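Local coordinates for putative endonuclease/exonuclease/phosphatase family protein (Bacteroides vulgatus ATCC 8482, PDB 3G6S), which belongs to the endonuclease/exonuclease/phosphatase family and probably hydrolyses phosphodiester bonds in nucleic acids, perhaps as an endonuclease or a 3'-5' RNA exonuclease, at residues T2-A7 and E38-G43; K87-D92 and K122-A127; T128-M133 and E164-V169; N188-K193 and F227-V232. All blocks are in the same frame, centred on the assembly; numbering follows the deposited sequence.

Interaction 1: T2-A7 and E38-G43; sequences TDVRWA and ELDIVG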
loop_
_atom_site.group_PDB
_atom_site.type_symbol
_atom_site.label_atom_id
_atom_site.label_comp_id
_atom_site.label_asym_id
_atom_site.label_seq_id
_atom_site.Cartn_x
_atom_site.Cartn_y
_atom_site.Cartn_z
ATOM N N THR A 2 -1.812 -4.963 -20.860
ATOM C CA THR A 2 -1.173 -4.045 -19.908
ATOM C C THR A 2 -0.621 -4.787 -18.678
ATOM O O THR A 2 -1.383 -5.199 -17.807
ATOM C CB THR A 2 -2.189 -2.964 -19.424
ATOM O OG1 THR A 2 -2.771 -2.308 -20.560
ATOM C CG2 THR A 2 -1.508 -1.921 -18.545
ATOM N N ASP A 3 0.699 -4.953 -18.608
ATOM C CA ASP A 3 1.328 -5.649 -17.483
ATOM C C ASP A 3 1.922 -4.684 -16.462
ATOM O O ASP A 3 2.565 -3.700 -16.828
ATOM C CB ASP A 3 2.434 -6.571 -17.986
ATOM C CG ASP A 3 1.898 -7.724 -18.790
ATOM O OD1 ASP A 3 2.531 -8.075 -19.817
ATOM O OD2 ASP A 3 0.848 -8.284 -18.390
ATOM N N VAL A 4 1.725 -4.977 -15.183
ATOM C CA VAL A 4 2.248 -4.112 -14.137
ATOM C C VAL A 4 2.581 -4.872 -12.861
ATOM O O VAL A 4 1.742 -5.582 -12.313
ATOM C CB VAL A 4 1.239 -2.975 -13.813
ATOM C CG1 VAL A 4 -0.085 -3.559 -13.386
ATOM C CG2 VAL A 4 1.793 -2.080 -12.733
ATOM N N ARG A 5 3.817 -4.737 -12.402
ATOM C CA ARG A 5 4.224 -5.388 -11.172
ATOM C C ARG A 5 3.933 -4.419 -10.026
ATOM O O ARG A 5 4.604 -3.404 -9.863
ATOM C CB ARG A 5 5.702 -5.734 -11.220
ATOM C CG ARG A 5 6.189 -6.390 -9.956
ATOM C CD ARG A 5 7.529 -7.044 -10.187
ATOM N NE ARG A 5 7.412 -8.102 -11.176
ATOM C CZ ARG A 5 8.445 -8.722 -11.731
ATOM N NH1 ARG A 5 9.682 -8.381 -11.393
ATOM N NH2 ARG A 5 8.241 -9.685 -12.623
ATOM N N TRP A 6 2.917 -4.749 -9.247
ATOM C CA TRP A 6 2.465 -3.929 -8.139
ATOM C C TRP A 6 3.059 -4.398 -6.813
ATOM O O TRP A 6 3.470 -5.553 -6.684
ATOM C CB TRP A 6 0.945 -4.022 -8.079
ATOM C CG TRP A 6 0.243 -2.742 -7.745
ATOM C CD1 TRP A 6 0.144 -2.141 -6.519
ATOM C CD2 TRP A 6 -0.518 -1.940 -8.647
ATOM N NE1 TRP A 6 -0.634 -1.011 -6.605
ATOM C CE2 TRP A 6 -1.041 -0.854 -7.907
ATOM C CE3 TRP A 6 -0.791 -2.017 -10.019
ATOM C CZ2 TRP A 6 -1.848 0.131 -8.488
ATOM C CZ3 TRP A 6 -1.590 -1.042 -10.596
ATOM C CH2 TRP A 6 -2.098 0.028 -9.830
ATOM N N ALA A 7 3.098 -3.505 -5.826
ATOM C CA ALA A 7 3.622 -3.869 -4.512
ATOM C C ALA A 7 3.159 -2.947 -3.391
ATOM O O ALA A 7 3.072 -1.731 -3.563
ATOM C CB ALA A 7 5.148 -3.905 -4.550
ATOM N N GLU A 38 12.268 -4.601 -9.943
ATOM C CA GLU A 38 11.641 -3.764 -10.962
ATOM C C GLU A 38 10.180 -3.461 -10.707
ATOM O O GLU A 38 9.326 -3.678 -11.565
ATOM C CB GLU A 38 11.785 -4.414 -12.328
ATOM C CG GLU A 38 13.207 -4.464 -12.803
ATOM C CD GLU A 38 13.315 -5.004 -14.198
ATOM O OE1 GLU A 38 12.961 -6.190 -14.404
ATOM O OE2 GLU A 38 13.746 -4.237 -15.089
ATOM N N LEU A 39 9.899 -2.956 -9.518
ATOM C CA LEU A 39 8.545 -2.600 -9.150
ATOM C C LEU A 39 8.046 -1.454 -10.043
ATOM O O LEU A 39 8.750 -0.475 -10.241
ATOM C CB LEU A 39 8.525 -2.200 -7.672
ATOM C CG LEU A 39 8.230 -3.337 -6.687
ATOM C CD1 LEU A 39 8.889 -4.635 -7.132
ATOM C CD2 LEU A 39 8.695 -2.932 -5.301
ATOM N N ASP A 40 6.844 -1.597 -10.593
ATOM C CA ASP A 40 6.264 -0.577 -11.454
ATOM C C ASP A 40 5.513 0.449 -10.626
ATOM O O ASP A 40 5.613 1.653 -10.866
ATOM C CB ASP A 40 5.284 -1.192 -12.459
ATOM C CG ASP A 40 5.973 -1.934 -13.585
ATOM O OD1 ASP A 40 6.890 -1.358 -14.211
ATOM O OD2 ASP A 40 5.574 -3.090 -13.862
ATOM N N ILE A 41 4.741 -0.038 -9.663
ATOM C CA ILE A 41 3.953 0.826 -8.792
ATOM C C ILE A 41 4.026 0.282 -7.375
ATOM O O ILE A 41 3.828 -0.913 -7.150
ATOM C CB ILE A 41 2.489 0.891 -9.246
ATOM C CG1 ILE A 41 2.425 1.561 -10.610
ATOM C CG2 ILE A 41 1.668 1.670 -8.238
ATOM C CD1 ILE A 41 1.043 1.534 -11.222
ATOM N N VAL A 42 4.313 1.163 -6.423
ATOM C CA VAL A 42 4.439 0.762 -5.033
ATOM C C VAL A 42 3.653 1.672 -4.100
ATOM O O VAL A 42 3.786 2.890 -4.161
ATOM C CB VAL A 42 5.915 0.811 -4.571
ATOM C CG1 VAL A 42 6.045 0.182 -3.192
ATOM C CG2 VAL A 42 6.805 0.118 -5.570
ATOM N N GLY A 43 2.829 1.078 -3.247
ATOM C CA GLY A 43 2.089 1.858 -2.276
ATOM C C GLY A 43 2.774 1.540 -0.963
ATOM O O GLY A 43 2.802 0.380 -0.557
#

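Interaction 2: K87-D92 and K122-A127; sequences KYEVLD and KFKDKA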
loop_
_atom_site.group_PDB
_atom_site.type_symbol
_atom_site.label_atom_id
_atom_site.label_comp_id
_atom_site.label_asym_id
_atom_site.label_seq_id
_atom_site.Cartn_x
_atom_site.Cartn_y
_atom_site.Cartn_z
ATOM N N LYS A 87 7.084 4.993 -17.500
ATOM C CA LYS A 87 6.054 4.020 -17.846
ATOM C C LYS A 87 4.626 4.515 -17.689
ATOM O O LYS A 87 3.780 4.240 -18.537
ATOM C CB LYS A 87 6.206 2.751 -17.011
ATOM C CG LYS A 87 7.160 1.720 -17.559
ATOM C CD LYS A 87 6.706 0.359 -17.061
ATOM C CE LYS A 87 7.635 -0.757 -17.464
ATOM N NZ LYS A 87 7.063 -2.057 -17.017
ATOM N N TYR A 88 4.357 5.243 -16.611
ATOM C CA TYR A 88 3.006 5.727 -16.348
ATOM C C TYR A 88 2.882 7.232 -16.167
ATOM O O TYR A 88 3.778 7.888 -15.631
ATOM C CB TYR A 88 2.462 5.043 -15.098
ATOM C CG TYR A 88 2.753 3.569 -15.069
ATOM C CD1 TYR A 88 1.976 2.669 -15.798
ATOM C CD2 TYR A 88 3.852 3.078 -14.368
ATOM C CE1 TYR A 88 2.291 1.318 -15.832
ATOM C CE2 TYR A 88 4.179 1.730 -14.397
ATOM C CZ TYR A 88 3.402 0.855 -15.129
ATOM O OH TYR A 88 3.740 -0.480 -15.179
ATOM N N GLU A 89 1.752 7.774 -16.611
ATOM C CA GLU A 89 1.482 9.196 -16.469
ATOM C C GLU A 89 0.346 9.353 -15.469
ATOM O O GLU A 89 -0.590 8.560 -15.458
ATOM C CB GLU A 89 1.062 9.795 -17.802
ATOM C CG GLU A 89 0.916 11.300 -17.768
ATOM C CD GLU A 89 -0.008 11.799 -18.858
ATOM O OE1 GLU A 89 0.139 11.348 -20.017
ATOM O OE2 GLU A 89 -0.879 12.648 -18.559
ATOM N N VAL A 90 0.434 10.370 -14.623
ATOM C CA VAL A 90 -0.594 10.616 -13.622
ATOM C C VAL A 90 -1.623 11.600 -14.160
ATOM O O VAL A 90 -1.317 12.779 -14.335
ATOM C CB VAL A 90 0.010 11.201 -12.338
ATOM C CG1 VAL A 90 -1.097 11.598 -11.383
ATOM C CG2 VAL A 90 0.926 10.180 -11.693
ATOM N N LEU A 91 -2.837 11.122 -14.428
ATOM C CA LEU A 91 -3.881 12.004 -14.943
ATOM C C LEU A 91 -4.431 12.860 -13.811
ATOM O O LEU A 91 -4.741 14.040 -13.992
ATOM C CB LEU A 91 -5.010 11.192 -15.574
ATOM C CG LEU A 91 -4.625 10.402 -16.823
ATOM C CD1 LEU A 91 -5.803 9.556 -17.265
ATOM C CD2 LEU A 91 -4.194 11.360 -17.923
ATOM N N ASP A 92 -4.531 12.259 -12.633
ATOM C CA ASP A 92 -5.034 12.961 -11.475
ATOM C C ASP A 92 -4.689 12.165 -10.237
ATOM O O ASP A 92 -4.472 10.958 -10.306
ATOM C CB ASP A 92 -6.544 13.166 -11.585
ATOM C CG ASP A 92 -7.084 14.066 -10.491
ATOM O OD1 ASP A 92 -6.278 14.834 -9.907
ATOM O OD2 ASP A 92 -8.307 14.023 -10.235
ATOM N N LYS A 122 -5.100 8.344 -10.595
ATOM C CA LYS A 122 -5.658 7.802 -11.819
ATOM C C LYS A 122 -4.477 7.774 -12.806
ATOM O O LYS A 122 -3.994 8.818 -13.249
ATOM C CB LYS A 122 -6.775 8.727 -12.286
ATOM C CG LYS A 122 -7.486 8.340 -13.564
ATOM C CD LYS A 122 -8.608 9.332 -13.849
ATOM C CE LYS A 122 -9.224 9.096 -15.208
ATOM N NZ LYS A 122 -10.167 10.185 -15.580
ATOM N N PHE A 123 -4.005 6.573 -13.123
ATOM C CA PHE A 123 -2.862 6.374 -14.015
ATOM C C PHE A 123 -3.226 6.098 -15.455
ATOM O O PHE A 123 -4.373 5.836 -15.783
ATOM C CB PHE A 123 -2.015 5.193 -13.538
ATOM C CG PHE A 123 -1.147 5.501 -12.364
ATOM C CD1 PHE A 123 -0.073 6.374 -12.489
ATOM C CD2 PHE A 123 -1.364 4.878 -11.140
ATOM C CE1 PHE A 123 0.782 6.616 -11.410
ATOM C CE2 PHE A 123 -0.512 5.115 -10.055
ATOM C CZ PHE A 123 0.564 5.989 -10.196
ATOM N N LYS A 124 -2.223 6.153 -16.314
ATOM C CA LYS A 124 -2.410 5.853 -17.722
ATOM C C LYS A 124 -1.121 5.236 -18.188
ATOM O O LYS A 124 -0.044 5.773 -17.936
ATOM C CB LYS A 124 -2.686 7.104 -18.557
ATOM C CG LYS A 124 -2.959 6.752 -20.021
ATOM C CD LYS A 124 -2.224 7.663 -21.007
ATOM C CE LYS A 124 -2.869 9.038 -21.113
ATOM N NZ LYS A 124 -2.148 9.904 -22.079
ATOM N N ASP A 125 -1.226 4.097 -18.851
ATOM C CA ASP A 125 -0.040 3.430 -19.354
ATOM C C ASP A 125 0.359 4.183 -20.617
ATOM O O ASP A 125 -0.321 4.088 -21.637
ATOM C CB ASP A 125 -0.361 1.973 -19.694
ATOM C CG ASP A 125 0.870 1.178 -20.056
ATOM O OD1 ASP A 125 1.284 0.322 -19.243
ATOM O OD2 ASP A 125 1.433 1.411 -21.150
ATOM N N LYS A 126 1.450 4.938 -20.548
ATOM C CA LYS A 126 1.891 5.703 -21.703
ATOM C C LYS A 126 2.557 4.828 -22.746
ATOM O O LYS A 126 3.646 5.124 -23.220
ATOM C CB LYS A 126 2.829 6.840 -21.277
ATOM C CG LYS A 126 4.051 6.390 -20.529
ATOM C CD LYS A 126 4.414 7.381 -19.438
ATOM C CE LYS A 126 4.639 8.778 -19.975
ATOM N NZ LYS A 126 5.139 9.669 -18.893
ATOM N N ALA A 127 1.891 3.741 -23.100
ATOM C CA ALA A 127 2.409 2.819 -24.101
ATOM C C ALA A 127 1.210 2.084 -24.675
ATOM O O ALA A 127 1.162 1.811 -25.867
ATOM C CB ALA A 127 3.392 1.827 -23.467
#

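Interaction 3: T128-M133 and E164-V169; sequences TGKIFM and ERPAVV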
loop_
_atom_site.group_PDB
_atom_site.type_symbol
_atom_site.label_atom_id
_atom_site.label_comp_id
_atom_site.label_asym_id
_atom_site.label_seq_id
_atom_site.Cartn_x
_atom_site.Cartn_y
_atom_site.Cartn_z
ATOM N N THR A 128 0.238 1.777 -23.818
ATOM C CA THR A 128 -0.972 1.085 -24.241
ATOM C C THR A 128 -2.187 2.009 -24.144
ATOM O O THR A 128 -3.231 1.727 -24.721
ATOM C CB THR A 128 -1.241 -0.169 -23.378
ATOM O OG1 THR A 128 -1.599 0.230 -22.051
ATOM C CG2 THR A 128 -0.004 -1.051 -23.322
ATOM N N GLY A 129 -2.045 3.112 -23.412
ATOM C CA GLY A 129 -3.149 4.047 -23.252
ATOM C C GLY A 129 -4.167 3.581 -22.224
ATOM O O GLY A 129 -5.210 4.203 -22.045
ATOM N N LYS A 130 -3.859 2.486 -21.539
ATOM C CA LYS A 130 -4.765 1.938 -20.538
ATOM C C LYS A 130 -4.876 2.799 -19.289
ATOM O O LYS A 130 -3.867 3.232 -18.723
ATOM C CB LYS A 130 -4.334 0.529 -20.132
ATOM C CG LYS A 130 -5.310 -0.151 -19.193
ATOM C CD LYS A 130 -6.661 -0.395 -19.848
ATOM C CE LYS A 130 -7.561 -1.209 -18.921
ATOM N NZ LYS A 130 -8.925 -1.483 -19.480
ATOM N N ILE A 131 -6.118 3.037 -18.873
ATOM C CA ILE A 131 -6.421 3.830 -17.687
ATOM C C ILE A 131 -6.779 2.912 -16.525
ATOM O O ILE A 131 -7.503 1.932 -16.688
ATOM C CB ILE A 131 -7.602 4.802 -17.942
ATOM C CG1 ILE A 131 -7.124 6.012 -18.738
ATOM C CG2 ILE A 131 -8.191 5.275 -16.635
ATOM C CD1 ILE A 131 -6.870 5.704 -20.173
ATOM N N PHE A 132 -6.243 3.224 -15.354
ATOM C CA PHE A 132 -6.525 2.446 -14.163
ATOM C C PHE A 132 -6.303 3.286 -12.935
ATOM O O PHE A 132 -5.789 4.395 -13.017
ATOM C CB PHE A 132 -5.653 1.194 -14.087
ATOM C CG PHE A 132 -4.181 1.461 -14.138
ATOM C CD1 PHE A 132 -3.537 1.654 -15.361
ATOM C CD2 PHE A 132 -3.417 1.442 -12.972
ATOM C CE1 PHE A 132 -2.148 1.804 -15.424
ATOM C CE2 PHE A 132 -2.030 1.593 -13.024
ATOM C CZ PHE A 132 -1.389 1.775 -14.254
HETATM N N MSE A 133 -6.692 2.766 -11.785
HETATM C CA MSE A 133 -6.514 3.538 -10.585
HETATM C C MSE A 133 -5.781 2.779 -9.505
HETATM O O MSE A 133 -5.895 1.558 -9.381
HETATM C CB MSE A 133 -7.866 3.995 -10.065
HETATM C CG MSE A 133 -7.781 4.820 -8.808
HETATM SE SE MSE A 133 -9.531 5.192 -8.148
HETATM C CE MSE A 133 -9.156 6.895 -7.339
ATOM N N GLU A 164 -15.986 1.739 -13.199
ATOM C CA GLU A 164 -15.784 0.296 -13.307
ATOM C C GLU A 164 -14.480 -0.099 -13.999
ATOM O O GLU A 164 -14.293 -1.255 -14.380
ATOM C CB GLU A 164 -16.965 -0.336 -14.039
ATOM C CG GLU A 164 -17.383 0.421 -15.282
ATOM C CD GLU A 164 -18.487 -0.286 -16.046
ATOM O OE1 GLU A 164 -19.482 -0.702 -15.405
ATOM O OE2 GLU A 164 -18.363 -0.414 -17.289
ATOM N N ARG A 165 -13.588 0.871 -14.162
ATOM C CA ARG A 165 -12.294 0.632 -14.786
ATOM C C ARG A 165 -11.353 0.024 -13.736
ATOM O O ARG A 165 -11.555 0.201 -12.528
ATOM C CB ARG A 165 -11.736 1.947 -15.338
ATOM C CG ARG A 165 -12.453 2.424 -16.603
ATOM C CD ARG A 165 -12.046 3.833 -17.015
ATOM N NE ARG A 165 -12.635 4.829 -16.128
ATOM C CZ ARG A 165 -12.435 6.140 -16.218
ATOM N NH1 ARG A 165 -11.642 6.641 -17.168
ATOM N NH2 ARG A 165 -13.045 6.950 -15.355
ATOM N N PRO A 166 -10.315 -0.706 -14.184
ATOM C CA PRO A 166 -9.345 -1.353 -13.298
ATOM C C PRO A 166 -8.839 -0.456 -12.168
ATOM O O PRO A 166 -8.483 0.711 -12.378
ATOM C CB PRO A 166 -8.228 -1.770 -14.254
ATOM C CG PRO A 166 -8.950 -2.016 -15.516
ATOM C CD PRO A 166 -9.895 -0.843 -15.588
ATOM N N ALA A 167 -8.810 -1.027 -10.968
ATOM C CA ALA A 167 -8.363 -0.332 -9.769
ATOM C C ALA A 167 -7.680 -1.314 -8.832
ATOM O O ALA A 167 -8.081 -2.472 -8.717
ATOM C CB ALA A 167 -9.548 0.305 -9.069
ATOM N N VAL A 168 -6.642 -0.848 -8.158
ATOM C CA VAL A 168 -5.925 -1.701 -7.236
ATOM C C VAL A 168 -5.709 -0.949 -5.939
ATOM O O VAL A 168 -5.237 0.194 -5.927
ATOM C CB VAL A 168 -4.572 -2.131 -7.816
ATOM C CG1 VAL A 168 -3.880 -3.082 -6.860
ATOM C CG2 VAL A 168 -4.792 -2.786 -9.176
ATOM N N VAL A 169 -6.087 -1.601 -4.850
ATOM C CA VAL A 169 -5.950 -1.040 -3.526
ATOM C C VAL A 169 -4.897 -1.811 -2.758
ATOM O O VAL A 169 -4.938 -3.039 -2.686
ATOM C CB VAL A 169 -7.263 -1.136 -2.735
ATOM C CG1 VAL A 169 -7.039 -0.645 -1.304
ATOM C CG2 VAL A 169 -8.349 -0.335 -3.443
#

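Interaction 4: N188-K193 and F227-V232; sequences NEFVMK and FVTPQV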
loop_
_atom_site.group_PDB
_atom_site.type_symbol
_atom_site.label_atom_id
_atom_site.label_comp_id
_atom_site.label_asym_id
_atom_site.label_seq_id
_atom_site.Cartn_x
_atom_site.Cartn_y
_atom_site.Cartn_z
ATOM N N ASN A 188 -18.564 -7.130 -0.644
ATOM C CA ASN A 188 -19.371 -5.968 -0.976
ATOM C C ASN A 188 -19.906 -6.083 -2.401
ATOM O O ASN A 188 -19.316 -6.757 -3.247
ATOM C CB ASN A 188 -18.523 -4.709 -0.827
ATOM C CG ASN A 188 -19.308 -3.440 -1.058
ATOM O OD1 ASN A 188 -19.520 -3.021 -2.194
ATOM N ND2 ASN A 188 -19.753 -2.820 0.029
ATOM N N GLU A 189 -21.037 -5.431 -2.651
ATOM C CA GLU A 189 -21.672 -5.430 -3.965
ATOM C C GLU A 189 -20.640 -5.057 -5.041
ATOM O O GLU A 189 -20.716 -5.525 -6.174
ATOM C CB GLU A 189 -22.834 -4.445 -3.939
ATOM C CG GLU A 189 -23.687 -4.406 -5.179
ATOM C CD GLU A 189 -24.976 -3.647 -4.934
ATOM O OE1 GLU A 189 -24.913 -2.480 -4.475
ATOM O OE2 GLU A 189 -26.058 -4.217 -5.200
ATOM N N PHE A 190 -19.685 -4.204 -4.676
ATOM C CA PHE A 190 -18.601 -3.809 -5.574
ATOM C C PHE A 190 -17.507 -4.822 -5.230
ATOM O O PHE A 190 -16.868 -4.732 -4.176
ATOM C CB PHE A 190 -18.156 -2.374 -5.264
ATOM C CG PHE A 190 -17.046 -1.867 -6.148
ATOM C CD1 PHE A 190 -15.716 -2.127 -5.839
ATOM C CD2 PHE A 190 -17.332 -1.126 -7.293
ATOM C CE1 PHE A 190 -14.682 -1.657 -6.660
ATOM C CE2 PHE A 190 -16.306 -0.648 -8.128
ATOM C CZ PHE A 190 -14.983 -0.911 -7.814
ATOM N N VAL A 191 -17.340 -5.808 -6.111
ATOM C CA VAL A 191 -16.377 -6.891 -5.931
ATOM C C VAL A 191 -14.918 -6.464 -5.914
ATOM O O VAL A 191 -14.466 -5.674 -6.747
ATOM C CB VAL A 191 -16.543 -7.984 -7.023
ATOM C CG1 VAL A 191 -15.539 -9.113 -6.794
ATOM C CG2 VAL A 191 -17.962 -8.540 -6.999
HETATM N N MSE A 192 -14.192 -7.011 -4.944
HETATM C CA MSE A 192 -12.771 -6.753 -4.748
HETATM C C MSE A 192 -12.152 -8.086 -4.378
HETATM O O MSE A 192 -12.509 -8.683 -3.364
HETATM C CB MSE A 192 -12.572 -5.755 -3.613
HETATM C CG MSE A 192 -13.093 -4.376 -3.932
HETATM SE SE MSE A 192 -11.667 -3.168 -4.414
HETATM C CE MSE A 192 -11.767 -2.041 -2.856
ATOM N N LYS A 193 -11.236 -8.561 -5.207
ATOM C CA LYS A 193 -10.584 -9.840 -4.962
ATOM C C LYS A 193 -9.291 -9.658 -4.161
ATOM O O LYS A 193 -8.619 -8.633 -4.259
ATOM C CB LYS A 193 -10.259 -10.514 -6.299
ATOM C CG LYS A 193 -11.433 -10.640 -7.257
ATOM C CD LYS A 193 -12.434 -11.713 -6.831
ATOM C CE LYS A 193 -13.484 -11.922 -7.927
ATOM N NZ LYS A 193 -14.415 -13.063 -7.676
ATOM N N PHE A 227 -5.707 -5.620 -3.059
ATOM C CA PHE A 227 -7.045 -5.933 -3.553
ATOM C C PHE A 227 -7.207 -5.421 -4.973
ATOM O O PHE A 227 -6.737 -4.333 -5.304
ATOM C CB PHE A 227 -8.103 -5.296 -2.650
ATOM C CG PHE A 227 -8.160 -5.893 -1.276
ATOM C CD1 PHE A 227 -8.690 -7.167 -1.081
ATOM C CD2 PHE A 227 -7.671 -5.186 -0.177
ATOM C CE1 PHE A 227 -8.729 -7.731 0.184
ATOM C CE2 PHE A 227 -7.704 -5.735 1.093
ATOM C CZ PHE A 227 -8.236 -7.018 1.278
ATOM N N VAL A 228 -7.872 -6.205 -5.813
ATOM C CA VAL A 228 -8.076 -5.806 -7.203
ATOM C C VAL A 228 -9.492 -6.045 -7.711
ATOM O O VAL A 228 -10.168 -6.970 -7.269
ATOM C CB VAL A 228 -7.122 -6.556 -8.157
ATOM C CG1 VAL A 228 -5.672 -6.335 -7.736
ATOM C CG2 VAL A 228 -7.470 -8.038 -8.178
ATOM N N THR A 229 -9.932 -5.216 -8.651
ATOM C CA THR A 229 -11.261 -5.369 -9.224
ATOM C C THR A 229 -11.305 -6.663 -10.047
ATOM O O THR A 229 -10.283 -7.100 -10.577
ATOM C CB THR A 229 -11.630 -4.131 -10.052
ATOM O OG1 THR A 229 -10.503 -3.707 -10.830
ATOM C CG2 THR A 229 -12.042 -2.994 -9.116
ATOM N N PRO A 230 -12.490 -7.293 -10.159
ATOM C CA PRO A 230 -12.664 -8.554 -10.898
ATOM C C PRO A 230 -12.066 -8.715 -12.302
ATOM O O PRO A 230 -11.810 -9.838 -12.736
ATOM C CB PRO A 230 -14.180 -8.771 -10.862
ATOM C CG PRO A 230 -14.725 -7.389 -10.807
ATOM C CD PRO A 230 -13.796 -6.677 -9.855
ATOM N N GLN A 231 -11.830 -7.606 -12.989
ATOM C CA GLN A 231 -11.268 -7.607 -14.343
ATOM C C GLN A 231 -9.765 -7.889 -14.385
ATOM O O GLN A 231 -9.275 -8.537 -15.306
ATOM C CB GLN A 231 -11.537 -6.253 -14.992
ATOM C CG GLN A 231 -11.315 -5.098 -14.023
ATOM C CD GLN A 231 -11.989 -3.826 -14.477
ATOM O OE1 GLN A 231 -12.237 -2.920 -13.681
ATOM N NE2 GLN A 231 -12.282 -3.744 -15.771
ATOM N N VAL A 232 -9.022 -7.398 -13.401
ATOM C CA VAL A 232 -7.589 -7.623 -13.416
ATOM C C VAL A 232 -7.219 -9.084 -13.185
ATOM O O VAL A 232 -7.865 -9.793 -12.417
ATOM C CB VAL A 232 -6.856 -6.676 -12.407
ATOM C CG1 VAL A 232 -7.842 -6.085 -11.425
ATOM C CG2 VAL A 232 -5.752 -7.425 -11.675
#

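Interaction 1: T2-A7 and E38-G43
The indole of W6 lies alongside I41, the two side chains pointing the same way, with the isoleucine spread over one ring face. CG2 of I41 rests 3.7 Å from CE2 of W6, offset toward the rim, while CD1 makes a CH-pi contact 4.0 Å from the centroid of the W6 six-membered ring. CG2 stands anti to the I41 backbone N with CG1 beside it, and the extended chi2 (173°) carries CD1 on over that ring; V4 CG1 meets the indole edge in plane. Were W6 an alanine, I41 would probably lose the flat surface under both its branches, with a gap opening toward F132 and V168. The two strands are parallel neighbours joined through helix 27-36, a beta-alpha-beta crossover in one sheet of the DNase I-like sandwich. On the sheet face that carries A7 and V42, L39 brings CD2 to 3.8 Å from A7 CB. D40 works at the strand entrance: its OD2 accepts from R5 N at 2.8 Å through the anti lone pair, almost straight at 176°, and D40 N returns a bond to R5 O. R5 crosses L39 at about a right angle, its guanidinium turned to D257 and the carbonyl of H37.

Interaction 2: K87-D92 and K122-A127
A classic beta bulge interrupts this antiparallel pair: L91 and D92 both face K122, whose backbone is bonded by both. L91 N donates to K122 O at 2.8 Å, and K122 N donates to D92 O at 2.7 Å. Before the bulge the register runs without a shift, V90 opposite F123 and Y88 opposite D125 as non-hydrogen-bonded pairs, with E89 and K124 the hydrogen-bonded pair between them. The side chains divide accordingly. On the face of Y88, V90 and F123, CG2 of V90 touches F123 CE1 at 3.6 Å as the two side chains cross, and Y88 CB meets F123 CD1 at 3.9 Å. The carboxylate of D125 is turned 85° to the Y88 ring, with OD1 3.7 Å from Y88 CE1. F123 also makes an edge-to-face stack with Y83. On the other face E89 and K124 run side by side, and K124, bent at chi2 and chi3 (-75°), turns its amine to E89 OE1 at 3.4 Å, a long salt bridge whose hydrogen bond is weak. L91 lays CD1 against CE of K122, 4.0 Å away, and reaches K124 with CD2. Y88 and F123 are thus buried together with D125, the charged member of their face, whose OD2 accepts from T128 N; E89 and K124 are partly exposed, and their long salt bridge probably adds little beside the backbone bonds.

Interaction 3: T128-M133 and E164-V169
P166 is the centre of the contact, with its ring against K130 and its CB against F132. The lysine crosses the proline at about a right angle and touches it with its last methylene, CE, 3.8 Å from P166 CG, NZ lying close by. A bend at chi2 (64°) in K130 turns the chain along this course, and NZ continues to a weak hydrogen bond with the carbonyl of E261, apparently part of the C-terminal tag. With only an alanine here, that side of the P166 ring is likely to lose its methylene cover. CB of F132 packs 3.9 Å from P166 CB, and I131 sets CG2 3.7 Å from R165 NH1, the two side chains running side by side; R165 NE is hydrogen-bonded to the carbonyl of V162. Behind these, the backbone fixes the spacing: M133 N donates to P166 O and V168 N to M133 O, each at 2.8 Å. Strands 131-138 and 167-172 are parallel neighbours linked through helix 144-161, a beta-alpha-beta crossover in the second sheet of the DNase I-like fold.

Interaction 4: N188-K193 and F227-V232
K193 and V228 form a single antiparallel hydrogen-bonded pair, closed by two backbone bonds: K193 N to V228 O at 2.8 Å and V228 N to K193 O at 3.0 Å. Beyond this pair the chains part. The touching portions run at 110° to each other, and T229 to V232 fold into a type I beta turn, while upstream an Asx turn, in which N188 OD1 accepts from F190 N, bends the other chain. F227 CA makes a CA-H...O contact with K193 O at 3.2 Å, and the same oxygen lies at the edge of the F227 ring, 3.5 Å from F227 CD1. F190 extends its ring with CG anti to the backbone N (chi1 -179°), which brings CE1 and CZ to T229 CG2, CZ at 3.8 Å, the two side chains crossing at a slant. P230 sits on V191, with CD 3.3 Å from V191 O and 4.2 Å from V191 CB. The short strand 193-194 is thereby added to the edge of the sheet beside strand 224-228. Around it, F190 packs on helix 144-161 through I155 and I158, F227 on helix 180-186, and M192 on V169 of strand 167-172, whose A167 N donates to T229 OG1.

In the fold
From the N terminus, interaction 1 closes a loop through helix 27-36 and places strand 41-45 beside strand 2-10 in the first sheet. Interaction 2 then opens the second sheet, returning strand 117-125 to strand 88-97, and interaction 3 brings strand 167-172 beside strand 131-138 after helix 144-161. Interaction 4 closes last, putting strand 193-194 at the far edge of that sheet. The four loops follow in series; none nests in or crosses another. Interactions 2 and 3 meet through the neighbouring strands 117-125 and 131-138, and interactions 3 and 4 through strands 167-172 and 224-228. Between the sheets, interaction 1 touches interaction 2 through the salt bridge of D40 with K87 and interaction 3 through W6 and F132.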